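PDB 5CQF: L-lysine 6-monooxygenase from Pseudomonas syringae pv. tomato, which probably hydroxylates the side-chain amine of L-lysine with the help of FAD and NADPH, a step of siderophore biosynthesis. Local coordinates for residues L164-G169 with V392-N397; E231-H236 with H309-S314; S314-I319 with Y326-T331; D379-V384 with A419-S424. All coordinates share one frame; numbering follows the deposited sequence.

Contact 1. Residues L164-G169 with V392-N397; sequences LVLSSG and VNIWVN
Leu164 meets three consecutive residues of strand 393-396. Its N donates to Asn393 O at 2.8 Å, and its O accepts Trp395 N, also at 2.8 Å. That oxygen is approached twice more, by the CA-H of Ile394, with CA 3.2 Å from Leu164 O, and by the indole of Trp395: Leu164 O lies at the indole edge, near the ring plane, 3.4 Å from Trp395 CE3. The Trp395 torsion explains the second approach: CG stands beside its own backbone N (chi1 -72°), which is the donor to this same carbonyl, and the benzo edge follows. Leu164 and Ile394 run side by side in the same direction. The ladder is that of two parallel strands at 15°, and it joins strand 393-396 as the outermost within the chain to a five-stranded parallel sheet of Rossmann type, in which strand 163-166 has strand 16-19 on its other flank. Leu166 repeats the pattern two residues on, with its N 2.8 Å from Trp395 O and its O 2.9 Å from Asn397 N. Its CD1 reaches back to Ile394 CG2 at 4.2 Å, on the face holding Leu164 and Val396. The reverse face carries Val165 and Trp395; there Val165 CG2 comes within 4.0 Å of Trp395 CE3, and Ile422, Ala425 and Leu426 of helix 412-428 pack on the indole. Where the ladder ends, Asn397 ND2 makes a weak bond to Ser167 OG, while Asn397 OD1 accepts from Arg418. Ser167 also touches the glycine-rich GxGxxG turn after strand 16-19, consistent with FAD binding nearby.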
# COMPACT_ATOMS: atom_id res chain seq x y z
N LEU A 164 -3.33 -46.21 1.90
CA LEU A 164 -2.18 -45.51 2.46
C LEU A 164 -2.05 -44.09 1.89
O LEU A 164 -2.14 -43.91 0.67
CB LEU A 164 -0.90 -46.29 2.14
CG LEU A 164 0.39 -45.73 2.76
CD1 LEU A 164 0.39 -45.92 4.27
CD2 LEU A 164 1.63 -46.34 2.15
N VAL A 165 -1.85 -43.11 2.76
CA VAL A 165 -1.62 -41.72 2.34
C VAL A 165 -0.25 -41.28 2.84
O VAL A 165 0.05 -41.42 4.01
CB VAL A 165 -2.71 -40.78 2.88
CG1 VAL A 165 -2.49 -39.35 2.38
CG2 VAL A 165 -4.09 -41.27 2.46
N LEU A 166 0.58 -40.76 1.94
CA LEU A 166 1.90 -40.27 2.35
C LEU A 166 1.83 -38.79 2.35
O LEU A 166 1.63 -38.23 1.31
CB LEU A 166 2.99 -40.70 1.39
CG LEU A 166 3.70 -42.01 1.71
CD1 LEU A 166 2.75 -43.16 1.54
CD2 LEU A 166 4.90 -42.14 0.78
N SER A 167 1.99 -38.20 3.53
CA SER A 167 1.83 -36.76 3.78
C SER A 167 3.04 -36.31 4.56
O SER A 167 2.93 -35.48 5.47
CB SER A 167 0.58 -36.48 4.66
OG SER A 167 -0.66 -36.64 3.96
N SER A 168 4.19 -36.90 4.26
CA SER A 168 5.44 -36.65 5.00
C SER A 168 6.39 -35.77 4.16
O SER A 168 7.20 -35.03 4.73
CB SER A 168 6.11 -37.98 5.41
OG SER A 168 5.76 -39.04 4.54
N GLY A 169 6.29 -35.85 2.83
CA GLY A 169 6.99 -34.95 1.92
C GLY A 169 8.23 -35.55 1.26
O GLY A 169 8.15 -36.62 0.63
N VAL A 392 -5.60 -52.47 -3.08
CA VAL A 392 -4.64 -51.62 -2.34
C VAL A 392 -4.39 -50.27 -3.02
O VAL A 392 -3.98 -50.20 -4.18
CB VAL A 392 -3.30 -52.32 -2.05
CG1 VAL A 392 -2.35 -51.42 -1.27
CG2 VAL A 392 -3.54 -53.59 -1.26
N ASN A 393 -4.64 -49.20 -2.27
CA ASN A 393 -4.51 -47.86 -2.77
C ASN A 393 -3.54 -47.04 -1.98
O ASN A 393 -3.46 -47.14 -0.75
CB ASN A 393 -5.86 -47.18 -2.78
CG ASN A 393 -6.90 -48.00 -3.50
OD1 ASN A 393 -6.96 -48.00 -4.72
ND2 ASN A 393 -7.73 -48.72 -2.74
N ILE A 394 -2.81 -46.22 -2.71
CA ILE A 394 -1.84 -45.33 -2.13
C ILE A 394 -1.99 -43.96 -2.77
O ILE A 394 -2.26 -43.87 -3.98
CB ILE A 394 -0.40 -45.85 -2.32
CG1 ILE A 394 -0.26 -47.30 -1.80
CG2 ILE A 394 0.60 -44.94 -1.61
CD1 ILE A 394 0.93 -48.03 -2.37
N TRP A 395 -1.84 -42.93 -1.95
CA TRP A 395 -1.93 -41.53 -2.36
C TRP A 395 -0.68 -40.84 -1.88
O TRP A 395 -0.22 -41.13 -0.77
CB TRP A 395 -3.11 -40.85 -1.71
CG TRP A 395 -4.45 -41.27 -2.25
CD1 TRP A 395 -5.16 -40.67 -3.25
CD2 TRP A 395 -5.26 -42.37 -1.80
NE1 TRP A 395 -6.34 -41.33 -3.45
CE2 TRP A 395 -6.42 -42.37 -2.58
CE3 TRP A 395 -5.09 -43.35 -0.84
CZ2 TRP A 395 -7.42 -43.32 -2.42
CZ3 TRP A 395 -6.08 -44.29 -0.67
CH2 TRP A 395 -7.24 -44.27 -1.46
N VAL A 396 -0.13 -39.94 -2.70
CA VAL A 396 0.92 -39.04 -2.23
C VAL A 396 0.34 -37.63 -2.13
O VAL A 396 0.01 -37.04 -3.14
CB VAL A 396 2.17 -39.05 -3.11
CG1 VAL A 396 3.23 -38.10 -2.55
CG2 VAL A 396 2.73 -40.45 -3.20
N ASN A 397 0.20 -37.12 -0.91
CA ASN A 397 -0.48 -35.85 -0.65
C ASN A 397 0.45 -34.64 -0.78
O ASN A 397 0.78 -33.98 0.21
CB ASN A 397 -1.14 -35.88 0.73
CG ASN A 397 -2.16 -34.79 0.91
OD1 ASN A 397 -2.35 -33.95 0.04
ND2 ASN A 397 -2.83 -34.79 2.07

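Contact 2. Residues E231-H236 with H309-S314; sequences EVHSVH and HTYAYS
His233 and His309 share one setting of chi1, -55° and -53°, with CG of each beside its own backbone N, and the two imidazoles therefore rise from adjacent parallel strands in the same direction. Their planes are only 14° apart, but with centroids 4.8 Å from each other the rings are slid sidelong and barely overlap; the closest atoms are His233 CE1 and His309 CD2 at 3.7 Å. Tyr311, turned toward its own N in the same way, sends its phenol back along the strand until OH meets the rim of the His233 ring, 2.8 Å from ND1. Backbone bonds support this aromatic cluster: Ser234 N reaches His309 O at 2.8 Å and Tyr311 N reaches Ser234 O. Strand 308-311 is the outermost within the chain of the second five-stranded parallel sheet, consistent with the Rossmann-type NADPH-binding region expected in this family. On the reverse face His236 CD2 packs against Thr310 CG2 at 4.0 Å, while its ND1 bonds Ser212. Past the strand, His236 O accepts Ser314 N at 2.9 Å. With the two histidine NE2 atoms 4.8 Å apart, simultaneous protonation of both rings would probably be disfavoured, whereas Glu231, its OE2 4.7 Å from His309 NE2, could ease a charge on His309.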
# COMPACT_ATOMS: atom_id res chain seq x y z
N GLU A 231 28.61 -10.44 8.32
CA GLU A 231 28.68 -10.19 6.88
C GLU A 231 28.19 -11.42 6.14
O GLU A 231 28.51 -12.54 6.51
CB GLU A 231 30.12 -9.85 6.48
CG GLU A 231 30.44 -8.41 6.84
CD GLU A 231 31.91 -8.09 6.85
OE1 GLU A 231 32.75 -8.98 7.19
OE2 GLU A 231 32.22 -6.91 6.54
N VAL A 232 27.38 -11.21 5.12
CA VAL A 232 26.75 -12.31 4.46
C VAL A 232 27.12 -12.27 3.00
O VAL A 232 26.97 -11.24 2.37
CB VAL A 232 25.23 -12.25 4.61
CG1 VAL A 232 24.59 -13.34 3.79
CG2 VAL A 232 24.84 -12.39 6.06
N HIS A 233 27.58 -13.39 2.46
CA HIS A 233 27.83 -13.55 1.03
C HIS A 233 26.77 -14.45 0.44
O HIS A 233 26.68 -15.62 0.80
CB HIS A 233 29.22 -14.13 0.82
CG HIS A 233 30.29 -13.33 1.47
ND1 HIS A 233 30.99 -12.34 0.82
CD2 HIS A 233 30.74 -13.33 2.75
CE1 HIS A 233 31.84 -11.78 1.65
NE2 HIS A 233 31.71 -12.36 2.83
N SER A 234 26.00 -13.88 -0.47
CA SER A 234 24.80 -14.46 -0.99
C SER A 234 25.06 -14.81 -2.42
O SER A 234 25.22 -13.93 -3.27
CB SER A 234 23.66 -13.42 -0.86
OG SER A 234 22.44 -13.88 -1.42
N VAL A 235 25.09 -16.12 -2.69
CA VAL A 235 25.47 -16.68 -3.99
C VAL A 235 24.26 -17.22 -4.71
O VAL A 235 23.48 -17.99 -4.13
CB VAL A 235 26.49 -17.81 -3.83
CG1 VAL A 235 26.77 -18.45 -5.17
CG2 VAL A 235 27.80 -17.28 -3.23
N HIS A 236 24.10 -16.82 -5.97
CA HIS A 236 22.94 -17.16 -6.79
C HIS A 236 23.36 -17.82 -8.10
O HIS A 236 24.29 -17.34 -8.76
CB HIS A 236 22.17 -15.90 -7.11
CG HIS A 236 21.74 -15.15 -5.89
ND1 HIS A 236 20.59 -15.47 -5.20
CD2 HIS A 236 22.32 -14.14 -5.22
CE1 HIS A 236 20.48 -14.67 -4.16
NE2 HIS A 236 21.52 -13.86 -4.14
N HIS A 309 26.77 -9.09 0.43
CA HIS A 309 27.49 -9.12 -0.85
C HIS A 309 26.82 -10.13 -1.76
O HIS A 309 26.63 -11.30 -1.38
CB HIS A 309 28.93 -9.52 -0.61
CG HIS A 309 29.62 -8.67 0.42
ND1 HIS A 309 30.28 -7.50 0.11
CD2 HIS A 309 29.72 -8.81 1.76
CE1 HIS A 309 30.76 -6.96 1.21
NE2 HIS A 309 30.44 -7.74 2.22
N THR A 310 26.47 -9.70 -2.97
CA THR A 310 25.75 -10.55 -3.91
C THR A 310 26.66 -11.06 -5.06
O THR A 310 27.43 -10.30 -5.61
CB THR A 310 24.56 -9.75 -4.44
OG1 THR A 310 23.64 -9.58 -3.37
CG2 THR A 310 23.86 -10.49 -5.54
N TYR A 311 26.59 -12.35 -5.40
CA TYR A 311 27.35 -12.89 -6.54
C TYR A 311 26.35 -13.60 -7.43
O TYR A 311 25.90 -14.69 -7.10
CB TYR A 311 28.47 -13.86 -6.09
CG TYR A 311 29.30 -13.28 -4.97
CD1 TYR A 311 28.81 -13.23 -3.68
CD2 TYR A 311 30.56 -12.72 -5.21
CE1 TYR A 311 29.53 -12.66 -2.67
CE2 TYR A 311 31.30 -12.17 -4.18
CZ TYR A 311 30.76 -12.14 -2.90
OH TYR A 311 31.44 -11.59 -1.86
N ALA A 312 25.99 -12.96 -8.55
CA ALA A 312 25.07 -13.58 -9.50
C ALA A 312 25.78 -14.58 -10.44
O ALA A 312 26.98 -14.67 -10.50
CB ALA A 312 24.35 -12.51 -10.30
N TYR A 313 24.99 -15.39 -11.13
CA TYR A 313 25.49 -16.27 -12.19
C TYR A 313 26.65 -17.10 -11.71
O TYR A 313 27.54 -17.38 -12.50
CB TYR A 313 25.90 -15.46 -13.44
CG TYR A 313 24.91 -14.36 -13.78
CD1 TYR A 313 23.56 -14.66 -13.98
CD2 TYR A 313 25.32 -13.03 -13.90
CE1 TYR A 313 22.65 -13.67 -14.27
CE2 TYR A 313 24.41 -12.04 -14.19
CZ TYR A 313 23.08 -12.35 -14.37
OH TYR A 313 22.17 -11.35 -14.66
N SER A 314 26.60 -17.54 -10.45
CA SER A 314 27.72 -18.21 -9.82
C SER A 314 27.40 -19.57 -9.23
O SER A 314 26.28 -19.81 -8.75
CB SER A 314 28.30 -17.34 -8.71
OG SER A 314 28.77 -16.13 -9.26

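Contact 3. Residues S314-I319 with Y326-T331; sequences SVISAI and YRVELT
Glu329 O is gripped by two successive amides of the facing strand: Ser317 N at 2.8 Å and, more weakly, Ala318 N at 3.4 Å. The CA-H of Ile316 also points at it. Two residues opposite one define a classic beta bulge, and the evidence is a register step of one, with Ile316 paired to Leu330 but Ala318 to Glu329. Ser317, at the extra position, takes a helix-like psi of -17°. Regular antiparallel pairing holds on both flanks, through Glu329 N to Ala318 O at 2.7 Å and through the mutual bonds of Val315 and Thr331. The bulge turns Ser317 toward the other strand, where its OG, placed between its own N and carbonyl carbon (chi1 59°), accepts from Thr331 OG1 at 3.0 Å. The same OG is modelled only 2.4 Å from Glu329 OE1; a hydrogen bond to that carboxylate is plausible, but the length itself is doubtful. The other face is apolar. Ile316 straddles two neighbours, with CG2 3.7 Å from Val328 CG1 and CG1 3.8 Å from Leu330 CD2, while Ile319, pointing the same way as Val328, brings CD1 to 4.1 Å from Val328 CG2 and also close to the ring of Tyr326. The strand axes lie at 138°, well away from exact antiparallel, as expected for a strongly twisted hairpin. Phe178 of helix 176-179 packs on Ile316 and Ile319, Leu186 of strand 186-188 on Ile319 and Tyr326, and Val235 of strand 231-235 on Leu330, while strand 338-343 pairs with strand 325-332 along its other edge.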
# COMPACT_ATOMS: atom_id res chain seq x y z
N SER A 314 26.60 -17.54 -10.45
CA SER A 314 27.72 -18.21 -9.82
C SER A 314 27.40 -19.57 -9.23
O SER A 314 26.28 -19.81 -8.75
CB SER A 314 28.30 -17.34 -8.71
OG SER A 314 28.77 -16.13 -9.26
N VAL A 315 28.42 -20.44 -9.27
CA VAL A 315 28.36 -21.70 -8.57
C VAL A 315 29.56 -21.82 -7.68
O VAL A 315 30.56 -21.14 -7.87
CB VAL A 315 28.32 -22.94 -9.50
CG1 VAL A 315 27.03 -22.97 -10.31
CG2 VAL A 315 29.53 -22.99 -10.41
N ILE A 316 29.44 -22.68 -6.69
CA ILE A 316 30.56 -23.05 -5.85
C ILE A 316 31.24 -24.20 -6.56
O ILE A 316 30.65 -25.27 -6.76
CB ILE A 316 30.08 -23.48 -4.45
CG1 ILE A 316 29.37 -22.30 -3.78
CG2 ILE A 316 31.26 -23.98 -3.61
CD1 ILE A 316 29.15 -22.46 -2.30
N SER A 317 32.48 -23.95 -6.95
CA SER A 317 33.29 -24.87 -7.74
C SER A 317 34.33 -25.61 -6.88
O SER A 317 34.90 -26.60 -7.33
CB SER A 317 33.99 -24.06 -8.83
OG SER A 317 34.81 -23.04 -8.25
N ALA A 318 34.59 -25.11 -5.68
CA ALA A 318 35.40 -25.83 -4.67
C ALA A 318 35.15 -25.24 -3.28
O ALA A 318 34.87 -24.06 -3.13
CB ALA A 318 36.89 -25.77 -5.01
N ILE A 319 35.27 -26.09 -2.27
CA ILE A 319 35.11 -25.68 -0.88
C ILE A 319 35.92 -26.60 0.02
O ILE A 319 35.94 -27.81 -0.20
CB ILE A 319 33.62 -25.70 -0.47
CG1 ILE A 319 33.45 -25.38 1.02
CG2 ILE A 319 32.98 -27.04 -0.78
CD1 ILE A 319 32.03 -25.01 1.39
N TYR A 326 35.90 -21.72 6.22
CA TYR A 326 35.78 -22.33 4.91
C TYR A 326 36.45 -21.46 3.88
O TYR A 326 36.38 -20.23 3.98
CB TYR A 326 34.32 -22.54 4.52
CG TYR A 326 33.61 -23.45 5.48
CD1 TYR A 326 33.55 -24.82 5.27
CD2 TYR A 326 33.01 -22.95 6.62
CE1 TYR A 326 32.91 -25.66 6.17
CE2 TYR A 326 32.37 -23.78 7.53
CZ TYR A 326 32.34 -25.12 7.30
OH TYR A 326 31.72 -25.92 8.22
N ARG A 327 37.08 -22.10 2.89
CA ARG A 327 37.65 -21.45 1.73
C ARG A 327 36.79 -21.88 0.54
O ARG A 327 36.75 -23.05 0.17
CB ARG A 327 39.11 -21.86 1.56
CG ARG A 327 39.89 -21.10 0.49
CD ARG A 327 41.25 -21.76 0.22
NE ARG A 327 41.96 -21.28 -0.98
CZ ARG A 327 41.64 -21.56 -2.25
NH1 ARG A 327 40.57 -22.31 -2.57
NH2 ARG A 327 42.40 -21.07 -3.23
N VAL A 328 36.06 -20.92 -0.03
CA VAL A 328 35.04 -21.23 -1.04
C VAL A 328 35.40 -20.60 -2.37
O VAL A 328 35.63 -19.39 -2.45
CB VAL A 328 33.67 -20.71 -0.62
CG1 VAL A 328 32.62 -21.20 -1.59
CG2 VAL A 328 33.33 -21.18 0.79
N GLU A 329 35.46 -21.43 -3.41
CA GLU A 329 35.76 -20.92 -4.73
C GLU A 329 34.47 -20.80 -5.50
O GLU A 329 33.75 -21.80 -5.65
CB GLU A 329 36.72 -21.85 -5.50
CG GLU A 329 37.17 -21.28 -6.85
CD GLU A 329 37.85 -22.30 -7.75
OE1 GLU A 329 37.19 -23.26 -8.20
OE2 GLU A 329 39.05 -22.12 -8.02
N LEU A 330 34.19 -19.59 -5.99
CA LEU A 330 33.07 -19.33 -6.89
C LEU A 330 33.51 -19.22 -8.33
O LEU A 330 34.56 -18.66 -8.63
CB LEU A 330 32.38 -18.01 -6.52
CG LEU A 330 31.90 -17.77 -5.09
CD1 LEU A 330 31.02 -16.53 -5.01
CD2 LEU A 330 31.16 -18.99 -4.57
N THR A 331 32.68 -19.72 -9.23
CA THR A 331 32.91 -19.56 -10.64
C THR A 331 31.68 -18.88 -11.24
O THR A 331 30.55 -19.36 -11.07
CB THR A 331 33.20 -20.93 -11.29
OG1 THR A 331 34.43 -21.42 -10.78
CG2 THR A 331 33.30 -20.84 -12.79

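Contact 4. Residues D379-V384 with A419-S424; sequences DRDYRV and AGRIAS
Arg380 and Arg421 lay their guanidinium groups flat on each other, centres 3.6 Å apart and planes at 22°, although the side chains themselves cross at about a right angle. Arg380 NH1 sits over the centre of the Arg421 group, and the two NH2 atoms of Arg380 and Arg421 are just 3.0 Å apart; both are donors, so no bond joins them. Carboxylates probably offset the like charges. Asp381 OD1 lies at the edge of the Arg421 guanidinium, near its plane, and forms a salt bridge with Arg421 NH1 that is long and weak at 3.4 Å but nearly straight, 173° at the hydrogen. Arg380 NE has its own partner in Asp260 of helix 255-264, which fixes the end of the side chain that the stack rests on. A bend at chi2 of Arg380 brings its group round, whereas Arg421 reaches out extended from CG to NE. A small apolar contact accompanies them, Tyr382 CB to Ile422 CD1 at 4.2 Å, and Ile422 packs further on Leu28 of helix 23-37. The loop that presents Arg380 and Asp381 is held from within: Tyr382 N bonds Asp379 O at 3.1 Å, Asp379 N bonds Arg383 O at 3.0 Å, and Asp379 OD1 accepts Arg383 N at 3.2 Å from above the carboxylate plane. With Tyr382 in the left-handed region (phi 69°), this pattern is consistent with a type I turn followed by a G1 bulge, as at the end of a beta hairpin, although no regular strand flanks it here.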
# COMPACT_ATOMS: atom_id res chain seq x y z
N ASP A 379 -1.81 -39.94 -10.49
CA ASP A 379 -2.86 -39.35 -11.30
C ASP A 379 -3.25 -37.97 -10.74
O ASP A 379 -2.58 -37.45 -9.82
CB ASP A 379 -4.03 -40.33 -11.46
CG ASP A 379 -4.87 -40.43 -10.25
OD1 ASP A 379 -4.74 -39.54 -9.40
OD2 ASP A 379 -5.70 -41.39 -10.16
N ARG A 380 -4.30 -37.37 -11.30
CA ARG A 380 -4.72 -36.00 -10.97
C ARG A 380 -5.29 -35.88 -9.55
O ARG A 380 -5.25 -34.79 -8.92
CB ARG A 380 -5.74 -35.50 -12.03
CG ARG A 380 -6.35 -34.12 -11.75
CD ARG A 380 -5.30 -33.02 -11.80
NE ARG A 380 -5.81 -31.73 -11.36
CZ ARG A 380 -5.89 -31.32 -10.09
NH1 ARG A 380 -5.49 -32.07 -9.05
NH2 ARG A 380 -6.38 -30.11 -9.84
N ASP A 381 -5.82 -37.01 -9.06
CA ASP A 381 -6.32 -37.16 -7.69
C ASP A 381 -5.29 -37.69 -6.69
O ASP A 381 -5.66 -38.25 -5.65
CB ASP A 381 -7.52 -38.13 -7.69
CG ASP A 381 -8.74 -37.51 -8.30
OD1 ASP A 381 -9.18 -36.45 -7.80
OD2 ASP A 381 -9.26 -38.08 -9.27
N TYR A 382 -4.01 -37.60 -7.06
CA TYR A 382 -2.90 -37.91 -6.16
C TYR A 382 -2.78 -39.41 -5.82
O TYR A 382 -2.11 -39.77 -4.85
CB TYR A 382 -3.00 -37.01 -4.91
CG TYR A 382 -3.03 -35.52 -5.30
CD1 TYR A 382 -1.88 -34.87 -5.74
CD2 TYR A 382 -4.21 -34.81 -5.31
CE1 TYR A 382 -1.90 -33.55 -6.14
CE2 TYR A 382 -4.24 -33.46 -5.68
CZ TYR A 382 -3.09 -32.84 -6.10
OH TYR A 382 -3.09 -31.50 -6.50
N ARG A 383 -3.39 -40.27 -6.63
CA ARG A 383 -3.37 -41.73 -6.43
C ARG A 383 -2.19 -42.34 -7.17
O ARG A 383 -1.88 -41.94 -8.29
CB ARG A 383 -4.67 -42.39 -6.89
CG ARG A 383 -4.86 -43.76 -6.24
CD ARG A 383 -6.17 -44.42 -6.65
NE ARG A 383 -6.10 -45.90 -6.60
CZ ARG A 383 -5.43 -46.69 -7.46
NH1 ARG A 383 -4.72 -46.17 -8.47
NH2 ARG A 383 -5.46 -48.02 -7.31
N VAL A 384 -1.54 -43.30 -6.53
CA VAL A 384 -0.41 -43.98 -7.14
C VAL A 384 -0.93 -45.17 -7.92
O VAL A 384 -1.74 -45.95 -7.40
CB VAL A 384 0.59 -44.53 -6.11
CG1 VAL A 384 1.82 -45.06 -6.82
CG2 VAL A 384 0.99 -43.47 -5.10
N ALA A 419 -7.11 -32.44 0.34
CA ALA A 419 -7.78 -33.20 1.39
C ALA A 419 -9.17 -33.61 0.96
O ALA A 419 -9.59 -34.71 1.25
CB ALA A 419 -7.86 -32.40 2.68
N GLY A 420 -9.89 -32.72 0.27
CA GLY A 420 -11.21 -33.06 -0.24
C GLY A 420 -11.19 -34.20 -1.27
O GLY A 420 -11.97 -35.15 -1.18
N ARG A 421 -10.30 -34.10 -2.24
CA ARG A 421 -10.16 -35.10 -3.27
C ARG A 421 -9.73 -36.46 -2.72
O ARG A 421 -10.21 -37.49 -3.19
CB ARG A 421 -9.11 -34.66 -4.29
CG ARG A 421 -9.52 -33.52 -5.20
CD ARG A 421 -8.79 -33.61 -6.54
NE ARG A 421 -8.88 -32.37 -7.32
CZ ARG A 421 -9.03 -32.31 -8.64
NH1 ARG A 421 -9.09 -33.41 -9.37
NH2 ARG A 421 -9.12 -31.12 -9.23
N ILE A 422 -8.84 -36.45 -1.73
CA ILE A 422 -8.34 -37.68 -1.16
C ILE A 422 -9.38 -38.32 -0.25
O ILE A 422 -9.63 -39.51 -0.35
CB ILE A 422 -6.98 -37.49 -0.47
CG1 ILE A 422 -5.91 -37.29 -1.54
CG2 ILE A 422 -6.59 -38.70 0.38
CD1 ILE A 422 -4.61 -36.71 -1.02
N ALA A 423 -10.03 -37.53 0.59
CA ALA A 423 -10.98 -38.09 1.54
C ALA A 423 -12.18 -38.70 0.83
O ALA A 423 -12.70 -39.71 1.26
CB ALA A 423 -11.42 -37.04 2.54
N SER A 424 -12.64 -38.09 -0.25
CA SER A 424 -13.67 -38.70 -1.07
C SER A 424 -13.17 -39.98 -1.73
O SER A 424 -13.86 -41.03 -1.70
CB SER A 424 -14.14 -37.71 -2.13
OG SER A 424 -13.04 -37.28 -2.92

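Overall arrangement
The four contacts form two clusters on opposite sides of the chain's centre. Contacts 1 and 4, centres 9 Å apart, meet where 379-384 bonds to strand 393-396 through Val384 N to Ile394 O and Val396 N to Tyr382 O; along the chain their segments alternate, interlocking the C-terminal part with strand 163-166. Contacts 2 and 3, centres 11 Å apart, share Ser314, through which strand 308-311 of the second parallel sheet leads into the three-stranded antiparallel sheet. Both fall within the chain span between the segments of contact 1, and lie 38 to 43 Å from the first cluster, centre to centre. Such a split is consistent with separate FAD-binding and NADPH-binding lobes.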